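Local coordinates for protein proline iminopeptidase (PDB 3WMR) that acts as an amidohydrolase on polyketide substrates received in a hydrophobic tunnel, and belongs to the family of prolyl aminopeptidases, at residues T99-L102 against F103-L107; L178-A182 against A183-D187; P300-F303 against H304-M307; R196-Y199 against D200-C204. All coordinates share one frame; numbering follows the deposited sequence.

Interaction 1 of 4, residues T99-L102 against F103-L107; sequences TVQL and FEDEL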
loop_
_atom_site.group_PDB
_atom_site.type_symbol
_atom_site.label_atom_id
_atom_site.label_comp_id
_atom_site.label_asym_id
_atom_site.label_seq_id
_atom_site.Cartn_x
_atom_site.Cartn_y
_atom_site.Cartn_z
ATOM N N THR A 99 -12.606 5.596 7.954
ATOM C CA THR A 99 -12.278 4.534 8.878
ATOM C C THR A 99 -11.744 3.326 8.131
ATOM O O THR A 99 -11.943 3.187 6.924
ATOM C CB THR A 99 -13.539 4.078 9.620
ATOM O OG1 THR A 99 -14.499 3.640 8.649
ATOM C CG2 THR A 99 -14.116 5.234 10.430
ATOM N N VAL A 100 -11.064 2.463 8.868
ATOM C CA VAL A 100 -10.642 1.182 8.347
ATOM C C VAL A 100 -11.867 0.352 7.916
ATOM O O VAL A 100 -11.833 -0.315 6.890
ATOM C CB VAL A 100 -9.805 0.405 9.391
ATOM C CG1 VAL A 100 -9.364 -0.945 8.835
ATOM C CG2 VAL A 100 -8.612 1.237 9.845
ATOM N N GLN A 101 -12.947 0.389 8.702
ATOM C CA GLN A 101 -14.158 -0.374 8.373
ATOM C C GLN A 101 -14.708 0.011 7.006
ATOM O O GLN A 101 -15.133 -0.841 6.234
ATOM C CB GLN A 101 -15.251 -0.173 9.432
ATOM C CG GLN A 101 -16.491 -1.026 9.166
ATOM C CD GLN A 101 -16.197 -2.524 9.184
ATOM O OE1 GLN A 101 -16.541 -3.261 8.244
ATOM N NE2 GLN A 101 -15.567 -2.988 10.270
ATOM N N LEU A 102 -14.696 1.304 6.712
ATOM C CA LEU A 102 -15.128 1.802 5.416
ATOM C C LEU A 102 -14.407 1.082 4.274
ATOM O O LEU A 102 -15.043 0.598 3.327
ATOM C CB LEU A 102 -14.848 3.296 5.316
ATOM C CG LEU A 102 -15.279 3.989 4.022
ATOM C CD1 LEU A 102 -16.798 4.026 3.952
ATOM C CD2 LEU A 102 -14.684 5.388 3.953
ATOM N N PHE A 103 -13.081 1.024 4.366
ATOM C CA PHE A 103 -12.274 0.471 3.288
ATOM C C PHE A 103 -12.341 -1.039 3.231
ATOM O O PHE A 103 -12.204 -1.603 2.147
ATOM C CB PHE A 103 -10.825 0.967 3.382
ATOM C CG PHE A 103 -10.702 2.427 3.110
ATOM C CD1 PHE A 103 -10.872 2.908 1.828
ATOM C CD2 PHE A 103 -10.501 3.331 4.140
ATOM C CE1 PHE A 103 -10.805 4.260 1.562
ATOM C CE2 PHE A 103 -10.421 4.688 3.874
ATOM C CZ PHE A 103 -10.581 5.152 2.583
ATOM N N GLU A 104 -12.537 -1.697 4.376
ATOM C CA GLU A 104 -12.820 -3.144 4.394
ATOM C C GLU A 104 -14.113 -3.454 3.654
ATOM O O GLU A 104 -14.195 -4.420 2.905
ATOM C CB GLU A 104 -13.020 -3.663 5.815
ATOM C CG GLU A 104 -11.790 -3.709 6.687
ATOM C CD GLU A 104 -12.145 -4.267 8.053
ATOM O OE1 GLU A 104 -12.521 -5.451 8.118
ATOM O OE2 GLU A 104 -12.060 -3.527 9.051
ATOM N N ASP A 105 -15.134 -2.639 3.925
ATOM C CA ASP A 105 -16.451 -2.806 3.329
ATOM C C ASP A 105 -16.381 -2.571 1.832
ATOM O O ASP A 105 -17.041 -3.271 1.079
ATOM C CB ASP A 105 -17.464 -1.831 3.946
ATOM C CG ASP A 105 -17.881 -2.214 5.356
ATOM O OD1 ASP A 105 -17.730 -3.390 5.737
ATOM O OD2 ASP A 105 -18.377 -1.325 6.090
ATOM N N GLU A 106 -15.582 -1.590 1.412
ATOM C CA GLU A 106 -15.357 -1.319 -0.005
ATOM C C GLU A 106 -14.657 -2.481 -0.723
ATOM O O GLU A 106 -15.038 -2.850 -1.830
ATOM C CB GLU A 106 -14.526 -0.034 -0.195
ATOM C CG GLU A 106 -14.270 0.295 -1.655
ATOM C CD GLU A 106 -13.422 1.529 -1.881
ATOM O OE1 GLU A 106 -12.369 1.708 -1.213
ATOM O OE2 GLU A 106 -13.799 2.318 -2.772
ATOM N N LEU A 107 -13.618 -3.037 -0.114
ATOM C CA LEU A 107 -12.926 -4.168 -0.722
ATOM C C LEU A 107 -13.880 -5.363 -0.865
ATOM O O LEU A 107 -13.953 -5.963 -1.935
ATOM C CB LEU A 107 -11.662 -4.538 0.072
ATOM C CG LEU A 107 -10.962 -5.843 -0.298
ATOM C CD1 LEU A 107 -10.517 -5.855 -1.753
ATOM C CD2 LEU A 107 -9.777 -6.095 0.617
#
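Val100 and Glu104, Gln101 and Asp105, and Leu102 and Glu106 pair through the backbone in the opening turns of one helix. Glu104 N reaches Val100 O at 3.0 Å, Asp105 N reaches Gln101 O at 2.9 Å, and Glu106 N reaches Leu102 O at 3.0 Å. Ahead of them Thr99 is the N-cap: its OG1 accepts from Leu102 N at 3.0 Å, a task for which a short hydroxyl is well suited.

The helix, 100-113, belongs to the alpha/beta hydrolase fold and packs beside helix 127-137, while the side chain of Val100 comes within about 4 Å of a bound polyether molecule.

Among the polar side chains, Gln101 leaves with CG anti to its backbone N (chi1 -176°) and bends at the next torsion, which lays its amide beside the Asp105 carboxylate, the two planes 46° apart. Replacing Asp105 by an alanine would remove that carboxylate and is likely to set the exposed Gln101 amide free to turn. Glu104 instead sends OE1 to Arg138 in a salt bridge, and Glu106 is held by Thr34 and the backbone of Leu82.

Of the apolar contacts, Leu102 CD2 lies 4.3 Å above the rim of one face of the buried Phe103 ring. Phe103 CD2 comes obliquely to Thr99 O, at 3.1 Å.

Interaction 2 of 4, residues L178-A182 against A183-D187; sequences LKHEA and ARTTD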
loop_
_atom_site.group_PDB
_atom_site.type_symbol
_atom_site.label_atom_id
_atom_site.label_comp_id
_atom_site.label_asym_id
_atom_site.label_seq_id
_atom_site.Cartn_x
_atom_site.Cartn_y
_atom_site.Cartn_z
ATOM N N LEU A 178 12.248 19.315 11.499
ATOM C CA LEU A 178 11.701 19.620 12.823
ATOM C C LEU A 178 11.021 20.994 12.871
ATOM O O LEU A 178 9.909 21.124 13.391
ATOM C CB LEU A 178 12.812 19.535 13.892
ATOM C CG LEU A 178 12.453 19.907 15.348
ATOM C CD1 LEU A 178 11.264 19.116 15.867
ATOM C CD2 LEU A 178 13.642 19.716 16.283
ATOM N N LYS A 179 11.692 22.005 12.320
ATOM C CA LYS A 179 11.206 23.390 12.347
ATOM C C LYS A 179 9.812 23.483 11.717
ATOM O O LYS A 179 8.861 23.930 12.368
ATOM C CB LYS A 179 12.187 24.321 11.599
ATOM C CG LYS A 179 13.466 24.652 12.375
ATOM C CD LYS A 179 14.508 25.340 11.483
ATOM C CE LYS A 179 15.755 25.780 12.251
ATOM N NZ LYS A 179 15.737 27.223 12.637
ATOM N N HIS A 180 9.702 23.015 10.473
ATOM C CA HIS A 180 8.453 23.091 9.712
ATOM C C HIS A 180 7.350 22.165 10.223
ATOM O O HIS A 180 6.178 22.493 10.135
ATOM C CB HIS A 180 8.720 22.826 8.234
ATOM C CG HIS A 180 9.564 23.880 7.591
ATOM N ND1 HIS A 180 9.140 25.185 7.461
ATOM C CD2 HIS A 180 10.819 23.838 7.088
ATOM C CE1 HIS A 180 10.091 25.899 6.884
ATOM N NE2 HIS A 180 11.119 25.105 6.645
ATOM N N GLU A 181 7.717 21.003 10.734
ATOM C CA GLU A 181 6.726 20.128 11.371
ATOM C C GLU A 181 6.145 20.804 12.616
ATOM O O GLU A 181 4.929 20.823 12.807
ATOM C CB GLU A 181 7.326 18.757 11.686
ATOM C CG GLU A 181 7.523 17.922 10.415
ATOM C CD GLU A 181 8.526 16.790 10.569
ATOM O OE1 GLU A 181 9.014 16.556 11.693
ATOM O OE2 GLU A 181 8.860 16.144 9.540
ATOM N N ALA A 182 7.007 21.377 13.445
ATOM C CA ALA A 182 6.555 22.041 14.681
ATOM C C ALA A 182 5.533 23.157 14.418
ATOM O O ALA A 182 4.481 23.236 15.107
ATOM C CB ALA A 182 7.739 22.582 15.473
ATOM N N ALA A 183 5.839 23.986 13.423
ATOM C CA ALA A 183 5.011 25.135 13.048
ATOM C C ALA A 183 3.952 24.860 11.957
ATOM O O ALA A 183 3.245 25.778 11.555
ATOM C CB ALA A 183 5.902 26.270 12.596
ATOM N N ARG A 184 3.874 23.617 11.482
ATOM C CA ARG A 184 2.915 23.200 10.462
ATOM C C ARG A 184 3.080 23.980 9.159
ATOM O O ARG A 184 2.101 24.404 8.555
ATOM C CB ARG A 184 1.479 23.298 10.983
ATOM C CG ARG A 184 1.274 22.633 12.343
ATOM C CD ARG A 184 -0.192 22.283 12.551
ATOM N NE ARG A 184 -0.519 21.925 13.935
ATOM C CZ ARG A 184 -1.746 21.586 14.361
ATOM N NH1 ARG A 184 -2.775 21.557 13.518
ATOM N NH2 ARG A 184 -1.948 21.265 15.635
ATOM N N THR A 185 4.327 24.160 8.742
ATOM C CA THR A 185 4.652 24.742 7.441
ATOM C C THR A 185 5.334 23.684 6.552
ATOM O O THR A 185 6.318 23.958 5.830
ATOM C CB THR A 185 5.525 26.004 7.614
ATOM O OG1 THR A 185 6.623 25.731 8.505
ATOM C CG2 THR A 185 4.689 27.146 8.179
ATOM N N THR A 186 4.779 22.473 6.586
ATOM C CA THR A 186 5.309 21.364 5.813
ATOM C C THR A 186 4.964 21.488 4.335
ATOM O O THR A 186 5.491 20.736 3.532
ATOM C CB THR A 186 4.824 19.980 6.318
ATOM O OG1 THR A 186 3.391 19.928 6.348
ATOM C CG2 THR A 186 5.374 19.701 7.692
ATOM N N ASP A 187 4.087 22.418 3.968
ATOM C CA ASP A 187 3.850 22.673 2.541
ATOM C C ASP A 187 4.938 23.543 1.887
ATOM O O ASP A 187 4.947 23.691 0.668
ATOM C CB ASP A 187 2.454 23.261 2.295
ATOM C CG ASP A 187 2.206 24.543 3.056
ATOM O OD1 ASP A 187 3.154 25.114 3.638
ATOM O OD2 ASP A 187 1.039 24.982 3.072
#
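His180 meets Thr185 at about a right angle, the hydroxyl coming to the edge of the imidazole and in its plane. ND1 and OG1 are hydrogen-bonded at 2.8 Å, nearly straight at 164°. Thr185 can do this because chi1 of 49° sets OG1 between its backbone N and carbonyl carbon, where it meets ND1 of His180. The imidazole suits the place because it has a second nitrogen: NE2 bonds to Glu190, so the ring is gripped at two points and its rotation is fixed. With a leucine in place of His180, Thr185 OG1 and Glu190 would probably both lose their mate.

Glu181 and Thr186 also cross at about a right angle, touching by methylene and methyl, CG to CG2 at 3.9 Å. The carboxylate of Glu181 makes a salt bridge with Arg166 and a hydrogen bond with Tyr191 OH.

Both pairs flank the Schellman motif that ends the helix. Arg184 takes a positive phi of 60°; Thr185 N then bonds in plane to a lone pair of His180 O at 2.9 Å, whereas Arg184 N sits above the carbonyl plane of Glu181 O, at 3.3 Å.

The turn lies at the surface, where helix 171-183 stops and the chain passes into helix 189-202; Tyr191 of that second helix touches His180 and Thr186, and Pro233 in a loop also meets Thr186.

Interaction 3 of 4, residues P300-F303 against H304-M307; sequences PERF and HEVM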
loop_
_atom_site.group_PDB
_atom_site.type_symbol
_atom_site.label_atom_id
_atom_site.label_comp_id
_atom_site.label_asym_id
_atom_site.label_seq_id
_atom_site.Cartn_x
_atom_site.Cartn_y
_atom_site.Cartn_z
ATOM N N PRO A 300 12.420 -4.043 -11.080
ATOM C CA PRO A 300 11.220 -4.515 -11.768
ATOM C C PRO A 300 11.211 -6.018 -12.010
ATOM O O PRO A 300 10.192 -6.685 -11.786
ATOM C CB PRO A 300 11.239 -3.758 -13.101
ATOM C CG PRO A 300 12.210 -2.651 -12.944
ATOM C CD PRO A 300 13.169 -3.046 -11.866
ATOM N N GLU A 301 12.339 -6.550 -12.458
ATOM C CA GLU A 301 12.429 -7.962 -12.830
ATOM C C GLU A 301 12.485 -8.869 -11.609
ATOM O O GLU A 301 11.804 -9.881 -11.569
ATOM C CB GLU A 301 13.648 -8.201 -13.718
ATOM C CG GLU A 301 13.565 -7.440 -15.029
ATOM C CD GLU A 301 14.919 -7.080 -15.601
ATOM O OE1 GLU A 301 15.068 -7.181 -16.835
ATOM O OE2 GLU A 301 15.832 -6.697 -14.829
ATOM N N ARG A 302 13.290 -8.504 -10.617
ATOM C CA ARG A 302 13.422 -9.322 -9.406
ATOM C C ARG A 302 12.106 -9.392 -8.594
ATOM O O ARG A 302 11.755 -10.435 -8.052
ATOM C CB ARG A 302 14.577 -8.804 -8.542
ATOM C CG ARG A 302 14.856 -9.610 -7.275
ATOM C CD ARG A 302 15.152 -11.065 -7.586
ATOM N NE ARG A 302 15.074 -11.920 -6.397
ATOM C CZ ARG A 302 14.946 -13.247 -6.432
ATOM N NH1 ARG A 302 14.873 -13.902 -7.590
ATOM N NH2 ARG A 302 14.882 -13.928 -5.298
ATOM N N PHE A 303 11.392 -8.273 -8.530
ATOM C CA PHE A 303 10.089 -8.236 -7.905
ATOM C C PHE A 303 9.106 -9.176 -8.617
ATOM O O PHE A 303 8.384 -9.966 -7.970
ATOM C CB PHE A 303 9.551 -6.803 -7.881
ATOM C CG PHE A 303 8.154 -6.702 -7.365
ATOM C CD1 PHE A 303 7.914 -6.465 -6.020
ATOM C CD2 PHE A 303 7.081 -6.875 -8.218
ATOM C CE1 PHE A 303 6.624 -6.392 -5.539
ATOM C CE2 PHE A 303 5.791 -6.792 -7.751
ATOM C CZ PHE A 303 5.562 -6.553 -6.403
ATOM N N HIS A 304 9.075 -9.081 -9.942
ATOM C CA HIS A 304 8.272 -9.969 -10.775
ATOM C C HIS A 304 8.587 -11.439 -10.498
ATOM O O HIS A 304 7.676 -12.215 -10.243
ATOM C CB HIS A 304 8.493 -9.653 -12.258
ATOM C CG HIS A 304 7.785 -10.588 -13.182
ATOM N ND1 HIS A 304 6.549 -10.305 -13.723
ATOM C CD2 HIS A 304 8.144 -11.798 -13.671
ATOM C CE1 HIS A 304 6.178 -11.303 -14.504
ATOM N NE2 HIS A 304 7.124 -12.224 -14.483
ATOM N N GLU A 305 9.870 -11.814 -10.561
ATOM C CA GLU A 305 10.296 -13.183 -10.264
ATOM C C GLU A 305 9.830 -13.649 -8.877
ATOM O O GLU A 305 9.375 -14.780 -8.711
ATOM C CB GLU A 305 11.820 -13.317 -10.339
ATOM C CG GLU A 305 12.402 -13.272 -11.747
ATOM C CD GLU A 305 13.928 -13.188 -11.767
ATOM O OE1 GLU A 305 14.555 -13.100 -10.680
ATOM O OE2 GLU A 305 14.505 -13.201 -12.881
ATOM N N VAL A 306 9.958 -12.779 -7.882
ATOM C CA VAL A 306 9.608 -13.147 -6.511
ATOM C C VAL A 306 8.108 -13.386 -6.410
ATOM O O VAL A 306 7.678 -14.402 -5.890
ATOM C CB VAL A 306 10.074 -12.091 -5.498
ATOM C CG1 VAL A 306 9.461 -12.345 -4.118
ATOM C CG2 VAL A 306 11.588 -12.105 -5.398
ATOM N N MET A 307 7.328 -12.471 -6.973
ATOM C CA MET A 307 5.885 -12.598 -7.004
ATOM C C MET A 307 5.420 -13.859 -7.720
ATOM O O MET A 307 4.632 -14.632 -7.177
ATOM C CB MET A 307 5.257 -11.359 -7.636
ATOM C CG MET A 307 5.214 -10.151 -6.711
ATOM S SD MET A 307 4.198 -10.433 -5.236
ATOM C CE MET A 307 2.590 -10.679 -5.968
#
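Pro300 to His304, Glu301 to Glu305, Arg302 to Val306 and Phe303 to Met307 are joined by four consecutive i to i+4 backbone hydrogen bonds, the bond from Glu305 N to Glu301 O being 2.9 Å long and nearly straight at 172°. They make up the first turns of helix 300-312, the C-terminal helix of this alpha/beta hydrolase, which lies against strands 258-263 and 283-288 of the central sheet. Proline suits the first turn of a helix, where a backbone N-H would have no carbonyl of an earlier turn to bond to, so its lack of one costs little.

The buried side of the helix is apolar. Phe303 and Met307 run side by side, pointing the same way, with Met307 CG over one face of the ring, 3.9 Å from the centroid: a CH-pi contact. The sulfur joins in as a Met-aromatic contact, SD standing obliquely 4.9 Å from the centroid of the Phe303 ring. The flexible methionine chain, bent at chi2 and chi3, lets its methylene lie over the ring while the sulfur keeps that oblique place. Phe303 and Val306 both press on Leu261, while Met307 and Val306 reach Met259. His304 bonds through ND1 to Ser68.

On the exposed side Arg302 forms a salt bridge with Glu305. The long arginine chain has CG anti to its backbone N (chi1 -178°) and bends at chi2, which brings the guanidinium back over the next turn. There Val306 CG2 covers one face near its rim, 3.5 Å above the plane. Glu305 OE1 instead comes in plane at the edge, receiving NH1 of Arg302 on its anti side at 3.2 Å, with the carboxylate turned 81° from the guanidinium.

Interaction 4 of 4, residues R196-Y199 against D200-C204; sequences RAFY and DRHVC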
loop_
_atom_site.group_PDB
_atom_site.type_symbol
_atom_site.label_atom_id
_atom_site.label_comp_id
_atom_site.label_asym_id
_atom_site.label_seq_id
_atom_site.Cartn_x
_atom_site.Cartn_y
_atom_site.Cartn_z
ATOM N N ARG A 196 12.696 15.160 0.789
ATOM C CA ARG A 196 13.287 14.448 -0.352
ATOM C C ARG A 196 14.575 13.723 -0.014
ATOM O O ARG A 196 14.844 12.656 -0.547
ATOM C CB ARG A 196 13.531 15.414 -1.511
ATOM C CG ARG A 196 12.249 15.779 -2.231
ATOM C CD ARG A 196 11.990 14.787 -3.338
ATOM N NE ARG A 196 13.103 14.881 -4.272
ATOM C CZ ARG A 196 13.558 13.893 -5.026
ATOM N NH1 ARG A 196 13.000 12.699 -4.989
ATOM N NH2 ARG A 196 14.589 14.114 -5.822
ATOM N N ALA A 197 15.377 14.294 0.870
ATOM C CA ALA A 197 16.504 13.557 1.397
ATOM C C ALA A 197 16.052 12.227 2.045
ATOM O O ALA A 197 16.792 11.252 2.004
ATOM C CB ALA A 197 17.287 14.410 2.390
ATOM N N PHE A 198 14.850 12.176 2.632
ATOM C CA PHE A 198 14.337 10.910 3.214
ATOM C C PHE A 198 13.781 10.028 2.104
ATOM O O PHE A 198 14.106 8.854 2.031
ATOM C CB PHE A 198 13.259 11.170 4.297
ATOM C CG PHE A 198 12.710 9.915 4.952
ATOM C CD1 PHE A 198 11.708 9.159 4.340
ATOM C CD2 PHE A 198 13.161 9.520 6.209
ATOM C CE1 PHE A 198 11.194 8.025 4.961
ATOM C CE2 PHE A 198 12.651 8.389 6.829
ATOM C CZ PHE A 198 11.661 7.653 6.212
ATOM N N TYR A 199 12.961 10.600 1.225
ATOM C CA TYR A 199 12.291 9.813 0.190
ATOM C C TYR A 199 13.326 9.171 -0.731
ATOM O O TYR A 199 13.209 7.993 -1.071
ATOM C CB TYR A 199 11.288 10.651 -0.622
ATOM C CG TYR A 199 9.875 10.777 -0.019
ATOM C CD1 TYR A 199 9.687 11.123 1.311
ATOM C CD2 TYR A 199 8.747 10.605 -0.810
ATOM C CE1 TYR A 199 8.397 11.239 1.856
ATOM C CE2 TYR A 199 7.460 10.745 -0.293
ATOM C CZ TYR A 199 7.292 11.059 1.038
ATOM O OH TYR A 199 6.021 11.198 1.522
ATOM N N ASP A 200 14.348 9.940 -1.106
ATOM C CA ASP A 200 15.398 9.441 -1.994
ATOM C C ASP A 200 16.125 8.235 -1.403
ATOM O O ASP A 200 16.711 7.469 -2.145
ATOM C CB ASP A 200 16.432 10.531 -2.326
ATOM C CG ASP A 200 15.836 11.720 -3.066
ATOM O OD1 ASP A 200 14.719 11.625 -3.609
ATOM O OD2 ASP A 200 16.501 12.778 -3.118
ATOM N N ARG A 201 16.088 8.042 -0.078
ATOM C CA ARG A 201 16.744 6.868 0.505
ATOM C C ARG A 201 15.796 5.702 0.707
ATOM O O ARG A 201 16.162 4.535 0.464
ATOM C CB ARG A 201 17.367 7.191 1.857
ATOM C CG ARG A 201 18.519 8.171 1.803
ATOM C CD ARG A 201 19.085 8.365 3.199
ATOM N NE ARG A 201 20.157 9.361 3.248
ATOM C CZ ARG A 201 20.868 9.630 4.334
ATOM N NH1 ARG A 201 20.632 8.988 5.473
ATOM N NH2 ARG A 201 21.808 10.560 4.291
ATOM N N HIS A 202 14.596 6.019 1.204
ATOM C CA HIS A 202 13.696 5.014 1.766
ATOM C C HIS A 202 12.319 4.893 1.102
ATOM O O HIS A 202 11.580 3.959 1.428
ATOM C CB HIS A 202 13.505 5.276 3.268
ATOM C CG HIS A 202 14.785 5.432 4.022
ATOM N ND1 HIS A 202 15.191 6.639 4.552
ATOM C CD2 HIS A 202 15.756 4.544 4.333
ATOM C CE1 HIS A 202 16.360 6.489 5.145
ATOM N NE2 HIS A 202 16.725 5.228 5.028
ATOM N N VAL A 203 11.962 5.781 0.171
ATOM C CA VAL A 203 10.628 5.699 -0.452
ATOM C C VAL A 203 10.705 5.328 -1.934
ATOM O O VAL A 203 10.017 4.408 -2.390
ATOM C CB VAL A 203 9.805 6.985 -0.249
ATOM C CG1 VAL A 203 8.496 6.909 -1.008
ATOM C CG2 VAL A 203 9.508 7.211 1.239
ATOM N N CYS A 204 11.524 6.066 -2.682
ATOM C CA CYS A 204 11.753 5.793 -4.094
ATOM C C CYS A 204 13.145 6.279 -4.470
ATOM O O CYS A 204 13.388 7.488 -4.593
ATOM C CB CYS A 204 10.714 6.497 -4.976
ATOM S SG CYS A 204 10.904 6.123 -6.748
HETATM O O HOH W 1 19.257 11.613 1.059
#
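Phe198 presents one face to His202, whose ND1 stands 3.8 Å above the centre of the ring, while Val203 CG2 touches the ring edge. The two aromatic rings make an edge-to-face pair with planes 55° apart, the imidazole giving its edge; Arg201 CB lies over the centre of one face of the His202 ring, 3.4 Å above its plane. Next along the helix, one face of the Tyr199 ring carries the same Val203 CG2, 3.9 Å from the centroid in a CH-pi contact, and Val203 CG1 lies 3.7 Å from Tyr199 CD2. A branched valine suits this place because one methyl can sit over the tyrosine ring and the other near its CD2, while the first also reaches the phenylalanine. The hydroxyl of Tyr199 goes on to Glu235 N.

The guanidinium of Arg196 has Asp200 over one face, the planes 75° apart. The arginine folds back by bends at chi2 (-89°) and chi3 to form this salt bridge, although the modelled separation is doubtfully short. Arg201 reaches Leu168 O, and a water links its NE to Ala197 O.

Here helix 189-202, probably part of a helical lid as in other alpha/beta hydrolases, ends. Tyr199 O accepts from both Val203 N (2.8 Å) and Cys204 N (3.0 Å), holding the departing chain. Val203 lies about 4 Å, side chain to side chain, from His293, the predicted proton donor, giving it an apolar neighbour.

In the fold
Each of the four contacts is local, made within one continuous run of chain, so no long loop is closed and none nests in or crosses another. From the N terminus, interaction 1 opens helix 100-113 beside the central sheet. Interaction 2 ends helix 171-183, and interaction 4 ends the next helix, 189-202; their nearest atoms are about 8 Å apart. Both belong to the helical insertion between strands 143-149 and 258-263. Interaction 3 comes last, in helix 300-312 against strands 258-263 and 283-288, the latter at the sheet's edge, on the opposite side of the chain's centre from interaction 1. Interaction 4 approaches the predicted catalytic histidine, while interaction 2 stays at the periphery.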